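Local coordinates for putative periplasmic protein ydgH (Salmonella enterica subsp. enterica serovar Typhimurium, PDB 4EVU) that is of unknown function; this C-terminal piece carries a DUF1471 (YdgH/BhsA/McbA-like) domain of a putative periplasmic, possibly secreted effector protein, at residues B[6-20]-B[40-53]. Residues are numbered along the deposited sequence; the frame is centred on the assembly and turned at random.
Sequences VEELNKATAAMMVPF and AKRAAKKGAKYYHI
Strand 7-8 pairs in parallel with strand 50-57 at the margin of the DUF1471 domain's mixed sheet, Glu7 and Leu9 bonding to Lys49 and Tyr51. Three backbone hydrogen bonds define the register: Glu7 N to Lys49 O (3.0 Å), Tyr51 N to Glu7 O (3.0 Å) and Leu9 N to Tyr51 O (2.9 Å). Against strand 63-71, the antiparallel neighbour of strand 50-57, Lys49 and Tyr50 both face Tyr71, a classic beta bulge.

On the helix-facing side, Val6 CG1 meets the edge of the Tyr51 ring in its plane, 3.6 Å from CD2, while CG2 reaches Ala44 CB of helix 32-45. With chi1 at 67°, Tyr51 CG sits between the backbone N and the carbonyl carbon, which carries the ring across to strand 7-8, where Glu8 CA lies over one face, a CH-pi contact 14° off the normal. On the other side, the Glu7 side chain runs alongside Tyr50, its carboxylate nearly perpendicular to the ring and OE1 at the ring edge, 3.6 Å from Tyr50 CE1.

Beyond the paired strands, His52 ND1 donates to Leu9 O (3.0 Å, 165° at the hydrogen). Water 1 donates to Glu8 OE2 and Leu9 O and accepts from Ile53 N; Glu8 OE2 also accepts from Met32 N of the second subunit. The in-plane ND1 bond, with Ala14 CB over one face, restrains the turn of the imidazole, and the Glu8 carboxylate links this sheet margin to the dimer interface.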
loop_
_atom_site.group_PDB
_atom_site.type_symbol
_atom_site.label_atom_id
_atom_site.label_comp_id
_atom_site.label_asym_id
_atom_site.label_seq_id
_atom_site.Cartn_x
_atom_site.Cartn_y
_atom_site.Cartn_z
ATOM N N VAL B 6 -6.193 9.661 12.493
ATOM C CA VAL B 6 -4.788 9.292 12.225
ATOM C C VAL B 6 -4.516 9.431 10.735
ATOM O O VAL B 6 -5.309 8.957 9.906
ATOM C CB VAL B 6 -4.482 7.858 12.692
ATOM C CG1 VAL B 6 -3.076 7.442 12.269
ATOM C CG2 VAL B 6 -4.664 7.748 14.228
ATOM N N GLU B 7 -3.436 10.119 10.396
ATOM C CA GLU B 7 -3.128 10.398 8.996
ATOM C C GLU B 7 -1.775 9.811 8.577
ATOM O O GLU B 7 -0.803 9.772 9.334
ATOM C CB GLU B 7 -3.092 11.908 8.739
ATOM C CG GLU B 7 -4.378 12.685 8.947
ATOM C CD GLU B 7 -4.100 14.171 9.196
ATOM O OE1 GLU B 7 -3.235 14.767 8.503
ATOM O OE2 GLU B 7 -4.726 14.746 10.112
ATOM N N GLU B 8 -1.739 9.339 7.348
ATOM C CA GLU B 8 -0.521 8.879 6.734
ATOM C C GLU B 8 0.295 10.083 6.238
ATOM O O GLU B 8 -0.260 10.991 5.608
ATOM C CB GLU B 8 -0.832 7.985 5.509
ATOM C CG GLU B 8 0.431 7.327 4.955
ATOM C CD GLU B 8 0.217 6.442 3.746
ATOM O OE1 GLU B 8 -0.786 6.600 3.005
ATOM O OE2 GLU B 8 1.116 5.598 3.522
ATOM N N LEU B 9 1.601 10.074 6.500
ATOM C CA LEU B 9 2.509 11.099 6.005
ATOM C C LEU B 9 3.259 10.632 4.785
ATOM O O LEU B 9 3.571 9.431 4.651
ATOM C CB LEU B 9 3.592 11.389 7.043
ATOM C CG LEU B 9 3.127 11.883 8.384
ATOM C CD1 LEU B 9 4.281 11.826 9.365
ATOM C CD2 LEU B 9 2.560 13.284 8.270
ATOM N N ASN B 10 3.605 11.563 3.918
ATOM C CA ASN B 10 4.513 11.268 2.837
ATOM C C ASN B 10 5.977 11.405 3.295
ATOM O O ASN B 10 6.249 11.857 4.409
ATOM C CB ASN B 10 4.187 12.084 1.588
ATOM C CG ASN B 10 4.407 13.536 1.748
ATOM O OD1 ASN B 10 5.231 13.989 2.527
ATOM N ND2 ASN B 10 3.626 14.307 1.002
ATOM N N LYS B 11 6.902 10.986 2.446
ATOM C CA LYS B 11 8.313 10.944 2.796
ATOM C C LYS B 11 8.843 12.314 3.238
ATOM O O LYS B 11 9.609 12.392 4.209
ATOM C CB LYS B 11 9.124 10.391 1.618
ATOM C CG LYS B 11 10.630 10.386 1.770
ATOM C CD LYS B 11 11.336 9.934 0.469
ATOM C CE LYS B 11 12.896 9.920 0.596
ATOM N NZ LYS B 11 13.640 9.734 -0.723
ATOM N N ALA B 12 8.547 13.365 2.464
ATOM C CA ALA B 12 9.152 14.668 2.754
ATOM C C ALA B 12 8.608 15.225 4.056
ATOM O O ALA B 12 9.317 15.906 4.812
ATOM C CB ALA B 12 8.882 15.642 1.618
ATOM N N THR B 13 7.325 14.987 4.324
ATOM C CA THR B 13 6.742 15.481 5.573
ATOM C C THR B 13 7.352 14.717 6.761
ATOM O O THR B 13 7.798 15.326 7.723
ATOM C CB THR B 13 5.222 15.325 5.575
ATOM O OG1 THR B 13 4.667 15.886 4.378
ATOM C CG2 THR B 13 4.633 16.001 6.767
ATOM N N ALA B 14 7.408 13.382 6.673
ATOM C CA ALA B 14 7.944 12.562 7.750
ATOM C C ALA B 14 9.412 12.868 8.011
ATOM O O ALA B 14 9.884 12.805 9.153
ATOM C CB ALA B 14 7.761 11.075 7.398
ATOM N N ALA B 15 10.120 13.255 6.963
ATOM C CA ALA B 15 11.573 13.460 7.070
ATOM C C ALA B 15 11.939 14.575 8.033
ATOM O O ALA B 15 13.030 14.561 8.614
ATOM C CB ALA B 15 12.208 13.700 5.693
HETATM N N MSE B 16 11.038 15.543 8.204
HETATM C CA MSE B 16 11.290 16.678 9.072
HETATM C C MSE B 16 10.796 16.464 10.505
HETATM O O MSE B 16 11.011 17.302 11.378
HETATM C CB MSE B 16 10.729 17.967 8.466
HETATM C CG MSE B 16 9.272 18.181 8.645
HETATM SE SE MSE B 16 8.626 19.767 7.678
HETATM C CE MSE B 16 9.023 19.305 5.886
HETATM N N MSE B 17 10.180 15.322 10.747
HETATM C CA MSE B 17 9.601 14.984 12.052
HETATM C C MSE B 17 10.371 13.881 12.745
HETATM O O MSE B 17 11.072 13.102 12.090
HETATM C CB MSE B 17 8.150 14.550 11.856
HETATM C CG MSE B 17 7.325 15.656 11.177
HETATM SE SE MSE B 17 5.518 15.260 10.680
HETATM C CE MSE B 17 4.911 14.831 12.455
ATOM N N VAL B 18 10.118 13.716 14.036
ATOM C CA VAL B 18 10.828 12.752 14.849
ATOM C C VAL B 18 9.808 11.759 15.426
ATOM O O VAL B 18 8.950 12.138 16.221
ATOM C CB VAL B 18 11.624 13.417 15.974
ATOM C CG1 VAL B 18 12.358 12.379 16.745
ATOM C CG2 VAL B 18 12.561 14.496 15.440
ATOM N N PRO B 19 9.885 10.448 15.049
ATOM C CA PRO B 19 8.918 9.487 15.538
ATOM C C PRO B 19 9.217 9.096 16.970
ATOM O O PRO B 19 10.352 9.204 17.417
ATOM C CB PRO B 19 9.065 8.316 14.569
ATOM C CG PRO B 19 10.475 8.395 14.124
ATOM C CD PRO B 19 10.799 9.860 14.073
ATOM N N PHE B 20 8.210 8.575 17.642
ATOM C CA PHE B 20 8.345 8.114 19.019
ATOM C C PHE B 20 8.296 6.611 19.214
ATOM O O PHE B 20 8.612 6.113 20.293
ATOM C CB PHE B 20 7.290 8.781 19.942
ATOM C CG PHE B 20 5.878 8.273 19.726
ATOM C CD1 PHE B 20 5.371 7.243 20.503
ATOM C CD2 PHE B 20 5.058 8.818 18.766
ATOM C CE1 PHE B 20 4.055 6.765 20.318
ATOM C CE2 PHE B 20 3.764 8.332 18.575
ATOM C CZ PHE B 20 3.274 7.318 19.333
ATOM N N ALA B 40 -3.254 2.260 10.624
ATOM C CA ALA B 40 -3.843 3.416 11.334
ATOM C C ALA B 40 -4.390 2.983 12.694
ATOM O O ALA B 40 -4.251 3.706 13.671
ATOM C CB ALA B 40 -4.935 4.058 10.482
ATOM N N LYS B 41 -5.054 1.825 12.739
ATOM C CA LYS B 41 -5.621 1.284 13.987
ATOM C C LYS B 41 -4.509 1.031 15.017
ATOM O O LYS B 41 -4.643 1.390 16.203
ATOM C CB LYS B 41 -6.461 0.004 13.738
ATOM C CG LYS B 41 -6.960 -0.679 15.013
ATOM C CD LYS B 41 -7.654 -2.000 14.736
ATOM C CE LYS B 41 -8.860 -1.801 13.877
ATOM N NZ LYS B 41 -9.633 -3.048 13.764
ATOM N N ARG B 42 -3.415 0.444 14.583
ATOM C CA ARG B 42 -2.315 0.150 15.481
ATOM C C ARG B 42 -1.622 1.420 15.929
ATOM O O ARG B 42 -1.160 1.517 17.074
ATOM C CB ARG B 42 -1.333 -0.806 14.822
ATOM C CG ARG B 42 -1.878 -2.249 14.721
ATOM C CD ARG B 42 -1.143 -3.068 13.700
ATOM N NE ARG B 42 -1.588 -4.454 13.547
ATOM C CZ ARG B 42 -1.042 -5.506 14.155
ATOM N NH1 ARG B 42 -0.081 -5.361 15.071
ATOM N NH2 ARG B 42 -1.510 -6.720 13.883
ATOM N N ALA B 43 -1.559 2.388 15.033
ATOM C CA ALA B 43 -1.008 3.692 15.362
ATOM C C ALA B 43 -1.866 4.368 16.431
ATOM O O ALA B 43 -1.374 4.941 17.403
ATOM C CB ALA B 43 -0.927 4.576 14.079
ATOM N N ALA B 44 -3.167 4.347 16.204
ATOM C CA ALA B 44 -4.094 4.964 17.168
ATOM C C ALA B 44 -3.941 4.300 18.532
ATOM O O ALA B 44 -4.047 4.970 19.541
ATOM C CB ALA B 44 -5.540 4.876 16.696
ATOM N N LYS B 45 -3.802 2.984 18.578
ATOM C CA LYS B 45 -3.715 2.296 19.876
ATOM C C LYS B 45 -2.478 2.763 20.671
ATOM O O LYS B 45 -2.478 2.728 21.894
ATOM C CB LYS B 45 -3.677 0.760 19.719
ATOM C CG LYS B 45 -4.971 0.105 19.283
ATOM C CD LYS B 45 -4.856 -1.411 19.141
ATOM C CE LYS B 45 -6.222 -2.033 18.948
ATOM N NZ LYS B 45 -6.130 -3.497 18.691
ATOM N N LYS B 46 -1.417 3.150 19.960
ATOM C CA LYS B 46 -0.163 3.621 20.599
ATOM C C LYS B 46 -0.111 5.128 20.817
ATOM O O LYS B 46 0.914 5.670 21.270
ATOM C CB LYS B 46 1.067 3.149 19.816
ATOM C CG LYS B 46 1.228 1.641 19.867
ATOM C CD LYS B 46 2.388 1.144 19.043
ATOM C CE LYS B 46 2.840 -0.253 19.430
ATOM N NZ LYS B 46 3.977 -0.148 20.396
ATOM N N GLY B 47 -1.201 5.823 20.543
ATOM C CA GLY B 47 -1.238 7.256 20.758
ATOM C C GLY B 47 -0.717 8.162 19.680
ATOM O O GLY B 47 -0.430 9.338 19.944
ATOM N N ALA B 48 -0.570 7.650 18.459
ATOM C CA ALA B 48 0.023 8.437 17.389
ATOM C C ALA B 48 -1.089 9.190 16.692
ATOM O O ALA B 48 -2.228 8.701 16.626
ATOM C CB ALA B 48 0.728 7.528 16.373
ATOM N N LYS B 49 -0.742 10.361 16.177
ATOM C CA LYS B 49 -1.606 11.127 15.278
ATOM C C LYS B 49 -1.239 10.906 13.804
ATOM O O LYS B 49 -2.077 11.120 12.930
ATOM C CB LYS B 49 -1.513 12.616 15.631
ATOM C CG LYS B 49 -1.956 12.960 17.057
ATOM C CD LYS B 49 -3.450 13.143 17.158
ATOM C CE LYS B 49 -3.851 14.089 18.300
ATOM N NZ LYS B 49 -5.336 14.274 18.432
ATOM N N TYR B 50 -0.018 10.443 13.521
ATOM C CA TYR B 50 0.453 10.256 12.161
ATOM C C TYR B 50 1.305 9.004 12.112
ATOM O O TYR B 50 1.897 8.618 13.124
ATOM C CB TYR B 50 1.319 11.410 11.658
ATOM C CG TYR B 50 0.712 12.756 11.890
ATOM C CD1 TYR B 50 -0.241 13.263 11.013
ATOM C CD2 TYR B 50 1.006 13.478 13.032
ATOM C CE1 TYR B 50 -0.850 14.507 11.247
ATOM C CE2 TYR B 50 0.420 14.690 13.277
ATOM C CZ TYR B 50 -0.508 15.208 12.403
ATOM O OH TYR B 50 -1.064 16.459 12.715
ATOM N N TYR B 51 1.412 8.421 10.921
ATOM C CA TYR B 51 2.364 7.345 10.685
ATOM C C TYR B 51 2.997 7.494 9.306
ATOM O O TYR B 51 2.439 8.135 8.436
ATOM C CB TYR B 51 1.712 5.957 10.848
ATOM C CG TYR B 51 0.683 5.669 9.805
ATOM C CD1 TYR B 51 1.023 5.095 8.601
ATOM C CD2 TYR B 51 -0.652 5.981 10.035
ATOM C CE1 TYR B 51 0.070 4.821 7.619
ATOM C CE2 TYR B 51 -1.602 5.724 9.050
ATOM C CZ TYR B 51 -1.230 5.129 7.852
ATOM O OH TYR B 51 -2.182 4.895 6.882
ATOM N N HIS B 52 4.141 6.847 9.126
ATOM C CA HIS B 52 4.816 6.796 7.850
ATOM C C HIS B 52 5.354 5.389 7.655
ATOM O O HIS B 52 6.120 4.874 8.474
ATOM C CB HIS B 52 5.975 7.784 7.767
ATOM C CG HIS B 52 6.708 7.723 6.487
ATOM N ND1 HIS B 52 6.126 8.021 5.275
ATOM C CD2 HIS B 52 7.960 7.297 6.220
ATOM C CE1 HIS B 52 7.010 7.793 4.316
ATOM N NE2 HIS B 52 8.134 7.376 4.865
ATOM N N ILE B 53 4.887 4.723 6.583
ATOM C CA ILE B 53 5.339 3.381 6.284
ATOM C C ILE B 53 6.817 3.400 5.882
ATOM O O ILE B 53 7.227 4.169 5.035
ATOM C CB ILE B 53 4.446 2.684 5.196
ATOM C CG1 ILE B 53 2.950 2.551 5.693
ATOM C CG2 ILE B 53 5.070 1.346 4.757
ATOM C CD1 ILE B 53 2.013 1.699 4.929
HETATM O O HOH W 1 3.524 6.231 4.555
#